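PDB 1SQH: RE68036p from Drosophila melanogaster, which is of unknown function but may act as a glycine N-acyltransferase of the acetyltransferase superfamily. Local coordinates for residues R77-Y82 against S97-G102; Y69-G74 against A103-E108; G7-P12 against L110-L115; V127-C132 against V293-K298. All coordinates share one frame; numbering follows the deposited sequence.

Interaction 1. Residues R77-Y82 against S97-G102; sequences RTWGTY and SWQPDG
Trp-79 O is gripped from several directions by Ser-97 and Trp-98. The firm bond comes from Trp-98 N, 3.0 Å from Trp-79 O, nearly straight at 165° and in the carbonyl plane. Ser-97 OG adds at most a weak bond to this oxygen, and Ser-97 CA brings a C-H...O contact. The carbonyl also lies beneath the Trp-98 indole, with Trp-79 O 3.3 Å from Trp-98 CD2. Trp-98 CG sits between the backbone N and the carbonyl carbon (chi1 59°), which folds the indole back over the end of helix 76-79: Trp-79 CA and Gly-80 CA both make CH-pi contacts with that same face. Gly-80 has positive phi, and a CB there would clash with Trp-98 CZ3. The Trp-79 indole turns its edge to Trp-98 CD1 and takes Gln-99 on one face, where Gln-99 CG stands 3.6 Å from the centroid of the Trp-79 five-membered ring. Pro-100 CD reaches Trp-79 CZ3 at 3.4 Å. Deeper, Ser-97 OG and Thr-81 OG1 lie 2.7 Å apart in a hydrogen bond; Thr-81 OG1 is also bonded to Glu-105 of helix 104-112. Outside the pair, Trp-98 makes a cation-pi contact with Lys-28 and an edge-to-face stack with Tyr-25. The helix-end carbonyl is thus satisfied by a backbone N-H under an aromatic lid, which probably helps hold the turn after helix 76-79 against the loop after strand 91-96.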
loop_
_atom_site.group_PDB
_atom_site.type_symbol
_atom_site.label_atom_id
_atom_site.label_comp_id
_atom_site.label_asym_id
_atom_site.label_seq_id
_atom_site.Cartn_x
_atom_site.Cartn_y
_atom_site.Cartn_z
ATOM N N ARG A 77 1.661 -3.151 -23.151
ATOM C CA ARG A 77 3.106 -3.376 -23.166
ATOM C C ARG A 77 3.965 -2.205 -23.649
ATOM O O ARG A 77 5.080 -2.015 -23.165
ATOM C CB ARG A 77 3.440 -4.595 -24.025
ATOM C CG ARG A 77 2.966 -5.917 -23.466
ATOM C CD ARG A 77 2.837 -6.955 -24.582
ATOM N NE ARG A 77 1.447 -7.107 -24.994
ATOM C CZ ARG A 77 0.641 -8.067 -24.545
ATOM N NH1 ARG A 77 1.094 -8.966 -23.682
ATOM N NH2 ARG A 77 -0.630 -8.104 -24.930
ATOM N N THR A 78 3.468 -1.420 -24.594
ATOM C CA THR A 78 4.274 -0.324 -25.113
ATOM C C THR A 78 4.571 0.778 -24.097
ATOM O O THR A 78 5.694 1.278 -24.044
ATOM C CB THR A 78 3.617 0.322 -26.357
ATOM O OG1 THR A 78 2.704 1.341 -25.941
ATOM C CG2 THR A 78 2.855 -0.716 -27.152
ATOM N N TRP A 79 3.587 1.152 -23.283
ATOM C CA TRP A 79 3.791 2.225 -22.299
ATOM C C TRP A 79 3.496 1.811 -20.858
ATOM O O TRP A 79 3.553 2.647 -19.949
ATOM C CB TRP A 79 2.903 3.437 -22.628
ATOM C CG TRP A 79 3.024 3.963 -24.034
ATOM C CD1 TRP A 79 2.011 4.136 -24.934
ATOM C CD2 TRP A 79 4.216 4.428 -24.679
ATOM N NE1 TRP A 79 2.496 4.683 -26.096
ATOM C CE2 TRP A 79 3.846 4.872 -25.967
ATOM C CE3 TRP A 79 5.560 4.513 -24.291
ATOM C CZ2 TRP A 79 4.777 5.396 -26.876
ATOM C CZ3 TRP A 79 6.489 5.035 -25.198
ATOM C CH2 TRP A 79 6.089 5.468 -26.475
ATOM N N GLY A 80 3.166 0.536 -20.664
ATOM C CA GLY A 80 2.846 0.036 -19.335
ATOM C C GLY A 80 1.609 0.694 -18.740
ATOM O O GLY A 80 1.411 0.685 -17.525
ATOM N N THR A 81 0.769 1.251 -19.605
ATOM C CA THR A 81 -0.442 1.948 -19.171
ATOM C C THR A 81 -1.426 1.038 -18.436
ATOM O O THR A 81 -1.908 0.043 -18.985
ATOM C CB THR A 81 -1.153 2.622 -20.387
ATOM O OG1 THR A 81 -0.232 3.503 -21.044
ATOM C CG2 THR A 81 -2.353 3.438 -19.935
ATOM N N TYR A 82 -1.728 1.378 -17.188
ATOM C CA TYR A 82 -2.654 0.568 -16.425
ATOM C C TYR A 82 -3.422 1.386 -15.400
ATOM O O TYR A 82 -3.036 2.496 -15.020
ATOM C CB TYR A 82 -1.905 -0.567 -15.715
ATOM C CG TYR A 82 -1.448 -0.221 -14.318
ATOM C CD1 TYR A 82 -2.216 -0.564 -13.206
ATOM C CD2 TYR A 82 -0.261 0.475 -14.108
ATOM C CE1 TYR A 82 -1.815 -0.223 -11.917
ATOM C CE2 TYR A 82 0.152 0.821 -12.816
ATOM C CZ TYR A 82 -0.630 0.468 -11.728
ATOM O OH TYR A 82 -0.211 0.803 -10.456
ATOM N N SER A 97 1.790 5.138 -16.403
ATOM C CA SER A 97 2.127 4.949 -17.802
ATOM C C SER A 97 3.383 5.770 -17.995
ATOM O O SER A 97 3.561 6.792 -17.329
ATOM C CB SER A 97 1.027 5.472 -18.732
ATOM O OG SER A 97 1.447 5.330 -20.084
ATOM N N TRP A 98 4.267 5.328 -18.881
ATOM C CA TRP A 98 5.483 6.084 -19.103
ATOM C C TRP A 98 5.564 6.682 -20.495
ATOM O O TRP A 98 6.652 6.917 -21.013
ATOM C CB TRP A 98 6.721 5.226 -18.797
ATOM C CG TRP A 98 6.872 3.965 -19.600
ATOM C CD1 TRP A 98 7.245 3.860 -20.905
ATOM C CD2 TRP A 98 6.713 2.626 -19.118
ATOM N NE1 TRP A 98 7.335 2.539 -21.270
ATOM C CE2 TRP A 98 7.012 1.760 -20.191
ATOM C CE3 TRP A 98 6.348 2.075 -17.878
ATOM C CZ2 TRP A 98 6.958 0.365 -20.065
ATOM C CZ3 TRP A 98 6.298 0.682 -17.753
ATOM C CH2 TRP A 98 6.601 -0.154 -18.846
ATOM N N GLN A 99 4.406 6.938 -21.095
ATOM C CA GLN A 99 4.369 7.543 -22.415
ATOM C C GLN A 99 5.026 8.919 -22.256
ATOM O O GLN A 99 4.561 9.749 -21.478
ATOM C CB GLN A 99 2.924 7.676 -22.900
ATOM C CG GLN A 99 2.815 7.955 -24.387
ATOM C CD GLN A 99 1.391 7.875 -24.893
ATOM O OE1 GLN A 99 1.157 7.932 -26.094
ATOM N NE2 GLN A 99 0.431 7.745 -23.978
ATOM N N PRO A 100 6.125 9.162 -22.988
ATOM C CA PRO A 100 6.962 10.369 -23.029
ATOM C C PRO A 100 6.376 11.774 -23.170
ATOM O O PRO A 100 7.096 12.750 -22.948
ATOM C CB PRO A 100 7.947 10.059 -24.156
ATOM C CG PRO A 100 8.097 8.582 -24.064
ATOM C CD PRO A 100 6.657 8.146 -23.913
ATOM N N ASP A 101 5.108 11.921 -23.528
ATOM C CA ASP A 101 4.594 13.284 -23.675
ATOM C C ASP A 101 3.144 13.489 -23.251
ATOM O O ASP A 101 2.224 13.373 -24.063
ATOM C CB ASP A 101 4.787 13.748 -25.124
ATOM C CG ASP A 101 4.214 15.130 -25.378
ATOM O OD1 ASP A 101 3.005 15.229 -25.693
ATOM O OD2 ASP A 101 4.976 16.115 -25.256
ATOM N N GLY A 102 2.951 13.803 -21.974
ATOM C CA GLY A 102 1.611 14.021 -21.459
ATOM C C GLY A 102 0.852 12.732 -21.198
ATOM O O GLY A 102 -0.255 12.754 -20.655
#

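Interaction 2. Residues Y69-G74 against A103-E108; sequences YTHRRG and AAELWE
His-71 presents its ring edge to Glu-108: the bond from His-71 NE2 to Glu-108 OE2 is 2.7 Å long, nearly straight at 174°, and lies in the imidazole plane. The carboxylate is turned 74° from the ring, and Glu-108 OE2 is met from above its own plane. Arg-73 approaches the same oxygen differently. Its guanidinium is only 15° from parallel with the carboxylate, Arg-73 NH2 makes a long salt bridge of 3.5 Å to Glu-108 OE2, and one guanidinium face lies against His-71 CE1. A type I turn from His-71 to Gly-74, ending strand 67-71, brings His-71 and Arg-73 together beside helix 104-112. Within it Arg-73 N donates to His-71 ND1 (2.9 Å), so both ring nitrogens are engaged and the ring's rotation is fixed. With His-71 cut back to an alanine, Glu-108 would probably lose its short, straight bond, keeping the long Arg-73 bridge across this contact, and Arg-73 N would lose this acceptor. Glu-105 CG packs 4.0 Å from His-71 CB, while its carboxylate binds Thr-81.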
loop_
_atom_site.group_PDB
_atom_site.type_symbol
_atom_site.label_atom_id
_atom_site.label_comp_id
_atom_site.label_asym_id
_atom_site.label_seq_id
_atom_site.Cartn_x
_atom_site.Cartn_y
_atom_site.Cartn_z
ATOM N N TYR A 69 -6.651 -2.871 -15.276
ATOM C CA TYR A 69 -7.226 -2.565 -16.586
ATOM C C TYR A 69 -6.237 -1.820 -17.470
ATOM O O TYR A 69 -5.234 -1.307 -16.993
ATOM C CB TYR A 69 -8.467 -1.669 -16.453
ATOM C CG TYR A 69 -9.572 -2.190 -15.571
ATOM C CD1 TYR A 69 -9.493 -2.080 -14.184
ATOM C CD2 TYR A 69 -10.713 -2.762 -16.124
ATOM C CE1 TYR A 69 -10.537 -2.527 -13.366
ATOM C CE2 TYR A 69 -11.758 -3.215 -15.320
ATOM C CZ TYR A 69 -11.666 -3.093 -13.947
ATOM O OH TYR A 69 -12.701 -3.519 -13.148
ATOM N N THR A 70 -6.519 -1.766 -18.768
ATOM C CA THR A 70 -5.678 -1.001 -19.675
ATOM C C THR A 70 -6.575 -0.468 -20.767
ATOM O O THR A 70 -7.735 -0.858 -20.851
ATOM C CB THR A 70 -4.552 -1.829 -20.321
ATOM O OG1 THR A 70 -3.664 -0.932 -21.000
ATOM C CG2 THR A 70 -5.110 -2.824 -21.332
ATOM N N HIS A 71 -6.042 0.433 -21.589
ATOM C CA HIS A 71 -6.807 1.020 -22.684
ATOM C C HIS A 71 -7.279 -0.114 -23.601
ATOM O O HIS A 71 -6.468 -0.830 -24.197
ATOM C CB HIS A 71 -5.925 2.012 -23.447
ATOM C CG HIS A 71 -6.676 2.886 -24.405
ATOM N ND1 HIS A 71 -7.553 2.385 -25.342
ATOM C CD2 HIS A 71 -6.649 4.229 -24.595
ATOM C CE1 HIS A 71 -8.034 3.379 -26.069
ATOM N NE2 HIS A 71 -7.500 4.508 -25.637
ATOM N N ARG A 72 -8.596 -0.277 -23.695
ATOM C CA ARG A 72 -9.207 -1.332 -24.507
ATOM C C ARG A 72 -8.710 -1.381 -25.955
ATOM O O ARG A 72 -8.749 -2.437 -26.590
ATOM C CB ARG A 72 -10.736 -1.186 -24.464
ATOM C CG ARG A 72 -11.523 -2.184 -25.314
ATOM C CD ARG A 72 -12.939 -2.342 -24.774
ATOM N NE ARG A 72 -12.959 -3.247 -23.627
ATOM C CZ ARG A 72 -13.897 -3.262 -22.686
ATOM N NH1 ARG A 72 -14.910 -2.414 -22.741
ATOM N NH2 ARG A 72 -13.821 -4.130 -21.682
ATOM N N ARG A 73 -8.233 -0.251 -26.467
ATOM C CA ARG A 73 -7.726 -0.190 -27.829
ATOM C C ARG A 73 -6.248 0.188 -27.851
ATOM O O ARG A 73 -5.782 0.846 -28.781
ATOM C CB ARG A 73 -8.518 0.830 -28.647
ATOM C CG ARG A 73 -10.020 0.613 -28.626
ATOM C CD ARG A 73 -10.691 1.493 -29.666
ATOM N NE ARG A 73 -10.286 2.889 -29.524
ATOM C CZ ARG A 73 -10.666 3.675 -28.525
ATOM N NH1 ARG A 73 -11.471 3.203 -27.580
ATOM N NH2 ARG A 73 -10.228 4.928 -28.463
ATOM N N GLY A 74 -5.515 -0.223 -26.822
ATOM C CA GLY A 74 -4.095 0.074 -26.760
ATOM C C GLY A 74 -3.326 -1.160 -26.332
ATOM O O GLY A 74 -3.932 -2.170 -25.972
ATOM N N ALA A 103 1.441 11.607 -21.588
ATOM C CA ALA A 103 0.812 10.312 -21.385
ATOM C C ALA A 103 -0.642 10.345 -21.857
ATOM O O ALA A 103 -1.568 10.089 -21.081
ATOM C CB ALA A 103 0.882 9.930 -19.909
ATOM N N ALA A 104 -0.830 10.659 -23.135
ATOM C CA ALA A 104 -2.163 10.742 -23.728
ATOM C C ALA A 104 -3.012 9.491 -23.468
ATOM O O ALA A 104 -4.150 9.578 -22.979
ATOM C CB ALA A 104 -2.034 10.983 -25.226
ATOM N N GLU A 105 -2.450 8.330 -23.790
ATOM C CA GLU A 105 -3.142 7.060 -23.611
ATOM C C GLU A 105 -3.747 6.916 -22.221
ATOM O O GLU A 105 -4.892 6.494 -22.077
ATOM C CB GLU A 105 -2.182 5.903 -23.878
ATOM C CG GLU A 105 -2.802 4.529 -23.720
ATOM C CD GLU A 105 -1.901 3.434 -24.247
ATOM O OE1 GLU A 105 -1.817 3.289 -25.486
ATOM O OE2 GLU A 105 -1.270 2.728 -23.428
ATOM N N LEU A 106 -2.974 7.271 -21.202
ATOM C CA LEU A 106 -3.442 7.174 -19.827
ATOM C C LEU A 106 -4.645 8.080 -19.567
ATOM O O LEU A 106 -5.689 7.616 -19.109
ATOM C CB LEU A 106 -2.317 7.535 -18.852
ATOM C CG LEU A 106 -2.720 7.728 -17.380
ATOM C CD1 LEU A 106 -3.242 6.425 -16.806
ATOM C CD2 LEU A 106 -1.523 8.225 -16.580
ATOM N N TRP A 107 -4.497 9.368 -19.860
ATOM C CA TRP A 107 -5.572 10.316 -19.626
ATOM C C TRP A 107 -6.795 10.022 -20.469
ATOM O O TRP A 107 -7.918 10.378 -20.098
ATOM C CB TRP A 107 -5.079 11.741 -19.859
ATOM C CG TRP A 107 -4.136 12.168 -18.790
ATOM C CD1 TRP A 107 -2.798 12.392 -18.912
ATOM C CD2 TRP A 107 -4.454 12.360 -17.407
ATOM N NE1 TRP A 107 -2.257 12.713 -17.685
ATOM C CE2 TRP A 107 -3.255 12.701 -16.745
ATOM C CE3 TRP A 107 -5.640 12.276 -16.661
ATOM C CZ2 TRP A 107 -3.207 12.960 -15.364
ATOM C CZ3 TRP A 107 -5.592 12.531 -15.285
ATOM C CH2 TRP A 107 -4.384 12.868 -14.657
ATOM N N GLU A 108 -6.586 9.371 -21.605
ATOM C CA GLU A 108 -7.712 9.005 -22.446
ATOM C C GLU A 108 -8.512 8.019 -21.593
ATOM O O GLU A 108 -9.744 8.082 -21.518
ATOM C CB GLU A 108 -7.210 8.335 -23.723
ATOM C CG GLU A 108 -8.231 8.226 -24.826
ATOM C CD GLU A 108 -7.578 7.910 -26.155
ATOM O OE1 GLU A 108 -6.700 8.692 -26.578
ATOM O OE2 GLU A 108 -7.937 6.883 -26.773
#

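Interaction 3. Residues G7-P12 against L110-L115; sequences GDILRP and LEQTQL
An Asx turn at Asp-8 and an ST turn at Thr-113 interlock through Asp-8 OD2 and Thr-113 OG1, 2.7 Å apart. Thr-113 OG1 donates there on the syn side, somewhat out of the carboxylate plane; from the anti side, also tilted out of the plane, Leu-10 N reaches Asp-8 OD2 at 2.9 Å, closing the Asx turn. The other oxygen, Asp-8 OD1, uses its syn lone pair to accept from Gln-114 N at 2.8 Å. The hydroxyl of Thr-113 in turn accepts from Leu-115 N (3.1 Å). Three donors thus fix the rotation of the carboxylate between the start of edge strand 10-12, which pairs with strand 67-71, and the chain leaving helix 104-112. Because chi1 of Asp-8 is -166°, which sets CG opposite the backbone N, the carboxylate lies beside the end of this helix. Apolar groups flank the bonds: Leu-115 CG comes within 3.6 Å of Asp-8 CG from the opposing direction, and Leu-10 CD1 lies against the Thr-113 side chain. Ile-9 CG2 meets Thr-113 N at 3.6 Å, while the Ile-9 and Gln-112 side chains cross at about a right angle, Ile-9 CD1 3.6 Å from Gln-112 OE1.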
loop_
_atom_site.group_PDB
_atom_site.type_symbol
_atom_site.label_atom_id
_atom_site.label_comp_id
_atom_site.label_asym_id
_atom_site.label_seq_id
_atom_site.Cartn_x
_atom_site.Cartn_y
_atom_site.Cartn_z
ATOM N N GLY A 7 -17.336 -1.978 -24.777
ATOM C CA GLY A 7 -17.614 -1.506 -23.388
ATOM C C GLY A 7 -16.756 -0.321 -22.977
ATOM O O GLY A 7 -16.337 0.472 -23.823
ATOM N N ASP A 8 -16.489 -0.207 -21.677
ATOM C CA ASP A 8 -15.686 0.892 -21.136
ATOM C C ASP A 8 -14.312 0.964 -21.797
ATOM O O ASP A 8 -13.780 -0.049 -22.237
ATOM C CB ASP A 8 -15.511 0.713 -19.622
ATOM C CG ASP A 8 -14.981 1.965 -18.941
ATOM O OD1 ASP A 8 -15.798 2.857 -18.608
ATOM O OD2 ASP A 8 -13.747 2.059 -18.754
ATOM N N ILE A 9 -13.734 2.158 -21.859
ATOM C CA ILE A 9 -12.421 2.319 -22.466
ATOM C C ILE A 9 -11.364 1.494 -21.709
ATOM O O ILE A 9 -10.263 1.243 -22.216
ATOM C CB ILE A 9 -12.012 3.801 -22.494
ATOM C CG1 ILE A 9 -10.720 3.977 -23.292
ATOM C CG2 ILE A 9 -11.863 4.322 -21.081
ATOM C CD1 ILE A 9 -10.361 5.427 -23.517
ATOM N N LEU A 10 -11.708 1.075 -20.496
ATOM C CA LEU A 10 -10.813 0.259 -19.691
ATOM C C LEU A 10 -11.160 -1.215 -19.892
ATOM O O LEU A 10 -12.315 -1.612 -19.753
ATOM C CB LEU A 10 -10.943 0.618 -18.203
ATOM C CG LEU A 10 -10.420 1.982 -17.738
ATOM C CD1 LEU A 10 -10.677 2.156 -16.256
ATOM C CD2 LEU A 10 -8.925 2.091 -18.042
ATOM N N ARG A 11 -10.163 -2.025 -20.231
ATOM C CA ARG A 11 -10.394 -3.448 -20.429
ATOM C C ARG A 11 -9.675 -4.245 -19.358
ATOM O O ARG A 11 -8.469 -4.091 -19.162
ATOM C CB ARG A 11 -9.890 -3.925 -21.790
ATOM C CG ARG A 11 -10.235 -5.390 -22.014
ATOM C CD ARG A 11 -9.472 -6.042 -23.152
ATOM N NE ARG A 11 -8.149 -6.532 -22.761
ATOM C CZ ARG A 11 -7.031 -5.830 -22.891
ATOM N NH1 ARG A 11 -7.081 -4.600 -23.396
ATOM N NH2 ARG A 11 -5.863 -6.367 -22.556
ATOM N N PRO A 12 -10.401 -5.131 -18.668
ATOM C CA PRO A 12 -9.814 -5.952 -17.608
ATOM C C PRO A 12 -8.721 -6.893 -18.098
ATOM O O PRO A 12 -8.933 -7.687 -19.015
ATOM C CB PRO A 12 -11.022 -6.701 -17.055
ATOM C CG PRO A 12 -11.885 -6.887 -18.274
ATOM C CD PRO A 12 -11.802 -5.519 -18.923
ATOM N N LEU A 110 -8.404 7.575 -18.104
ATOM C CA LEU A 110 -8.982 8.193 -16.917
ATOM C C LEU A 110 -10.159 9.116 -17.195
ATOM O O LEU A 110 -11.088 9.182 -16.400
ATOM C CB LEU A 110 -7.897 8.947 -16.129
ATOM C CG LEU A 110 -6.736 8.147 -15.512
ATOM C CD1 LEU A 110 -5.867 9.100 -14.700
ATOM C CD2 LEU A 110 -7.253 7.026 -14.612
ATOM N N GLU A 111 -10.125 9.814 -18.326
ATOM C CA GLU A 111 -11.189 10.746 -18.681
ATOM C C GLU A 111 -12.415 10.088 -19.327
ATOM O O GLU A 111 -13.547 10.499 -19.077
ATOM C CB GLU A 111 -10.632 11.829 -19.611
ATOM C CG GLU A 111 -9.461 12.596 -19.022
ATOM C CD GLU A 111 -8.804 13.534 -20.023
ATOM O OE1 GLU A 111 -8.662 13.133 -21.200
ATOM O OE2 GLU A 111 -8.413 14.659 -19.632
ATOM N N GLN A 112 -12.196 9.059 -20.141
ATOM C CA GLN A 112 -13.303 8.395 -20.826
ATOM C C GLN A 112 -13.986 7.259 -20.087
ATOM O O GLN A 112 -15.062 6.818 -20.495
ATOM C CB GLN A 112 -12.845 7.872 -22.190
ATOM C CG GLN A 112 -12.698 8.949 -23.251
ATOM C CD GLN A 112 -12.256 8.378 -24.580
ATOM O OE1 GLN A 112 -12.847 7.423 -25.081
ATOM N NE2 GLN A 112 -11.211 8.960 -25.159
ATOM N N THR A 113 -13.375 6.783 -19.011
ATOM C CA THR A 113 -13.933 5.673 -18.250
ATOM C C THR A 113 -15.078 6.102 -17.340
ATOM O O THR A 113 -15.238 7.283 -17.023
ATOM C CB THR A 113 -12.843 4.999 -17.369
ATOM O OG1 THR A 113 -13.388 3.837 -16.726
ATOM C CG2 THR A 113 -12.332 5.975 -16.306
ATOM N N GLN A 114 -15.872 5.127 -16.925
ATOM C CA GLN A 114 -16.988 5.381 -16.025
ATOM C C GLN A 114 -16.931 4.349 -14.907
ATOM O O GLN A 114 -17.915 4.128 -14.207
ATOM C CB GLN A 114 -18.317 5.257 -16.769
ATOM C CG GLN A 114 -18.435 6.158 -17.982
ATOM C CD GLN A 114 -19.780 6.026 -18.651
ATOM O OE1 GLN A 114 -20.172 4.934 -19.080
ATOM N NE2 GLN A 114 -20.506 7.139 -18.744
ATOM N N LEU A 115 -15.775 3.709 -14.751
ATOM C CA LEU A 115 -15.619 2.704 -13.707
ATOM C C LEU A 115 -15.131 3.340 -12.408
ATOM O O LEU A 115 -15.168 2.706 -11.353
ATOM C CB LEU A 115 -14.632 1.618 -14.148
ATOM C CG LEU A 115 -14.873 0.936 -15.498
ATOM C CD1 LEU A 115 -13.895 -0.230 -15.647
ATOM C CD2 LEU A 115 -16.300 0.435 -15.592
#

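Interaction 4. Residues V127-C132 against V293-K298; sequences VDLGFC and VNEWIK
Val-127 and Glu-295 form an antiparallel hydrogen-bonded pair, with Val-127 N 2.9 Å from Glu-295 O and Glu-295 N 3.0 Å from Val-127 O, both bonds nearly straight and in the carbonyl planes. On the sheet face of Asn-294, its amide lies against this pair, Asn-294 CG being 3.4 Å from Val-127 O. On the Glu-295 face, Cys-132 SG packs 3.5 Å from Glu-295 CB, while Val-127 CG2 and Ile-297 CD1 make a looser apolar contact. Leu-129 covers the strand's near end, its CG 3.3 Å from Val-293 O, and a water joins Leu-129 N to that same carbonyl. A second water accompanies the capping residue: it donates to Asp-128 OD1 and, weakly, to Asn-294 OD1. Shortening Asn-294 to an alanine is likely to deprive this water of its weaker acceptor and open a gap over the Val-127 carbonyl. Further out, Asp-128 N-caps helix 129-141 through OD2, which takes Gly-130 N at 2.7 Å and starts the helix turn from which Cys-132 meets Glu-295. The Glu-295 carboxylate is held by a salt bridge to Lys-136 and a hydrogen bond to Gln-151. Strand 289-299, largely in the FR47-like range, lies between strands 123-128 and 147-157 of the mixed sheet, consistent with two acetyltransferase-related parts whose strands meet in one sheet.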
loop_
_atom_site.group_PDB
_atom_site.type_symbol
_atom_site.label_atom_id
_atom_site.label_comp_id
_atom_site.label_asym_id
_atom_site.label_seq_id
_atom_site.Cartn_x
_atom_site.Cartn_y
_atom_site.Cartn_z
ATOM N N VAL A 127 -0.195 8.478 -6.328
ATOM C CA VAL A 127 -0.247 9.277 -7.553
ATOM C C VAL A 127 1.055 10.018 -7.801
ATOM O O VAL A 127 1.539 10.740 -6.924
ATOM C CB VAL A 127 -1.367 10.346 -7.511
ATOM C CG1 VAL A 127 -1.524 10.972 -8.891
ATOM C CG2 VAL A 127 -2.670 9.734 -7.030
ATOM N N ASP A 128 1.607 9.840 -8.999
ATOM C CA ASP A 128 2.857 10.495 -9.381
ATOM C C ASP A 128 2.648 12.006 -9.368
ATOM O O ASP A 128 1.573 12.496 -9.734
ATOM C CB ASP A 128 3.276 10.046 -10.780
ATOM C CG ASP A 128 4.633 10.574 -11.177
ATOM O OD1 ASP A 128 5.638 9.859 -10.969
ATOM O OD2 ASP A 128 4.695 11.714 -11.685
ATOM N N LEU A 129 3.667 12.747 -8.949
ATOM C CA LEU A 129 3.555 14.202 -8.888
ATOM C C LEU A 129 3.170 14.835 -10.227
ATOM O O LEU A 129 2.581 15.914 -10.261
ATOM C CB LEU A 129 4.869 14.807 -8.391
ATOM C CG LEU A 129 5.203 14.421 -6.949
ATOM C CD1 LEU A 129 6.574 14.956 -6.560
ATOM C CD2 LEU A 129 4.122 14.964 -6.024
ATOM N N GLY A 130 3.490 14.159 -11.325
ATOM C CA GLY A 130 3.174 14.706 -12.628
ATOM C C GLY A 130 1.740 14.488 -13.071
ATOM O O GLY A 130 1.333 15.000 -14.115
ATOM N N PHE A 131 0.979 13.723 -12.292
ATOM C CA PHE A 131 -0.415 13.449 -12.626
ATOM C C PHE A 131 -1.352 14.135 -11.643
ATOM O O PHE A 131 -2.549 14.256 -11.903
ATOM C CB PHE A 131 -0.727 11.943 -12.579
ATOM C CG PHE A 131 0.086 11.102 -13.526
ATOM C CD1 PHE A 131 0.352 11.530 -14.825
ATOM C CD2 PHE A 131 0.545 9.847 -13.127
ATOM C CE1 PHE A 131 1.071 10.712 -15.727
ATOM C CE2 PHE A 131 1.258 9.019 -14.011
ATOM C CZ PHE A 131 1.522 9.454 -15.314
ATOM N N CYS A 132 -0.812 14.585 -10.516
ATOM C CA CYS A 132 -1.630 15.209 -9.487
ATOM C C CYS A 132 -2.529 16.381 -9.891
ATOM O O CYS A 132 -3.740 16.329 -9.673
ATOM C CB CYS A 132 -0.748 15.626 -8.304
ATOM S SG CYS A 132 -0.107 14.225 -7.330
ATOM N N VAL A 293 8.228 10.663 -3.991
ATOM C CA VAL A 293 7.210 11.486 -3.350
ATOM C C VAL A 293 5.959 11.333 -4.202
ATOM O O VAL A 293 5.981 11.606 -5.400
ATOM C CB VAL A 293 7.597 12.975 -3.302
ATOM C CG1 VAL A 293 6.451 13.785 -2.708
ATOM C CG2 VAL A 293 8.869 13.157 -2.486
ATOM N N ASN A 294 4.882 10.877 -3.578
ATOM C CA ASN A 294 3.617 10.661 -4.263
ATOM C C ASN A 294 2.505 11.271 -3.445
ATOM O O ASN A 294 2.696 11.607 -2.277
ATOM C CB ASN A 294 3.348 9.162 -4.405
ATOM C CG ASN A 294 3.849 8.589 -5.719
ATOM O OD1 ASN A 294 4.727 9.162 -6.372
ATOM N ND2 ASN A 294 3.302 7.436 -6.106
ATOM N N GLU A 295 1.338 11.416 -4.053
ATOM C CA GLU A 295 0.208 11.955 -3.318
ATOM C C GLU A 295 -0.902 10.923 -3.201
ATOM O O GLU A 295 -1.052 10.042 -4.047
ATOM C CB GLU A 295 -0.337 13.233 -3.984
ATOM C CG GLU A 295 0.307 14.518 -3.474
ATOM C CD GLU A 295 -0.274 15.776 -4.110
ATOM O OE1 GLU A 295 -1.512 15.906 -4.174
ATOM O OE2 GLU A 295 0.507 16.647 -4.538
ATOM N N TRP A 296 -1.637 11.011 -2.101
ATOM C CA TRP A 296 -2.788 10.158 -1.864
ATOM C C TRP A 296 -3.902 11.198 -1.933
ATOM O O TRP A 296 -3.966 12.108 -1.104
ATOM C CB TRP A 296 -2.717 9.529 -0.483
ATOM C CG TRP A 296 -2.470 8.050 -0.516
ATOM C CD1 TRP A 296 -3.372 7.065 -0.232
ATOM C CD2 TRP A 296 -1.237 7.389 -0.841
ATOM N NE1 TRP A 296 -2.778 5.828 -0.356
ATOM C CE2 TRP A 296 -1.469 5.999 -0.729
ATOM C CE3 TRP A 296 0.040 7.836 -1.217
ATOM C CZ2 TRP A 296 -0.463 5.045 -0.978
ATOM C CZ3 TRP A 296 1.044 6.879 -1.467
ATOM C CH2 TRP A 296 0.779 5.503 -1.342
ATOM N N ILE A 297 -4.755 11.092 -2.942
ATOM C CA ILE A 297 -5.814 12.072 -3.105
ATOM C C ILE A 297 -7.181 11.517 -2.757
ATOM O O ILE A 297 -7.755 10.730 -3.513
ATOM C CB ILE A 297 -5.840 12.599 -4.544
ATOM C CG1 ILE A 297 -4.437 13.086 -4.939
ATOM C CG2 ILE A 297 -6.844 13.721 -4.658
ATOM C CD1 ILE A 297 -4.327 13.620 -6.358
ATOM N N LYS A 298 -7.693 11.921 -1.601
ATOM C CA LYS A 298 -9.005 11.477 -1.155
ATOM C C LYS A 298 -10.063 12.455 -1.661
ATOM O O LYS A 298 -10.036 13.642 -1.321
ATOM C CB LYS A 298 -9.031 11.407 0.374
ATOM C CG LYS A 298 -10.398 11.183 0.999
ATOM C CD LYS A 298 -11.047 9.882 0.554
ATOM C CE LYS A 298 -12.368 9.679 1.290
ATOM N NZ LYS A 298 -13.203 8.586 0.720
HETATM O O HOH W 1 5.354 7.670 -9.273
HETATM O O HOH W 2 6.358 11.871 -8.202
#

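Interactions 1, 2 and 3 are nested along the chain, each closing a longer loop than the one before. Interactions 2 and 3 hold helix 104-112 to the neighbouring strands 67-71 and 10-12, with centres about 9 Å apart; interaction 1 secures the loop leading into that helix and meets interaction 2 through Thr-81. Interaction 2, at the surface, rests on a His-carboxylate bond and a long salt bridge; partly buried interaction 3 centres on a carboxylate taking backbone and hydroxyl donors; interaction 1, also partly buried, adds indole packing to backbone and hydroxyl bonds. Interaction 4 is buried, nearer the chain's centre, and joins sequence-distant strands by backbone pairing. Phe-131 links it to interactions 1 and 2, touching Ser-97, Leu-106 and Trp-107.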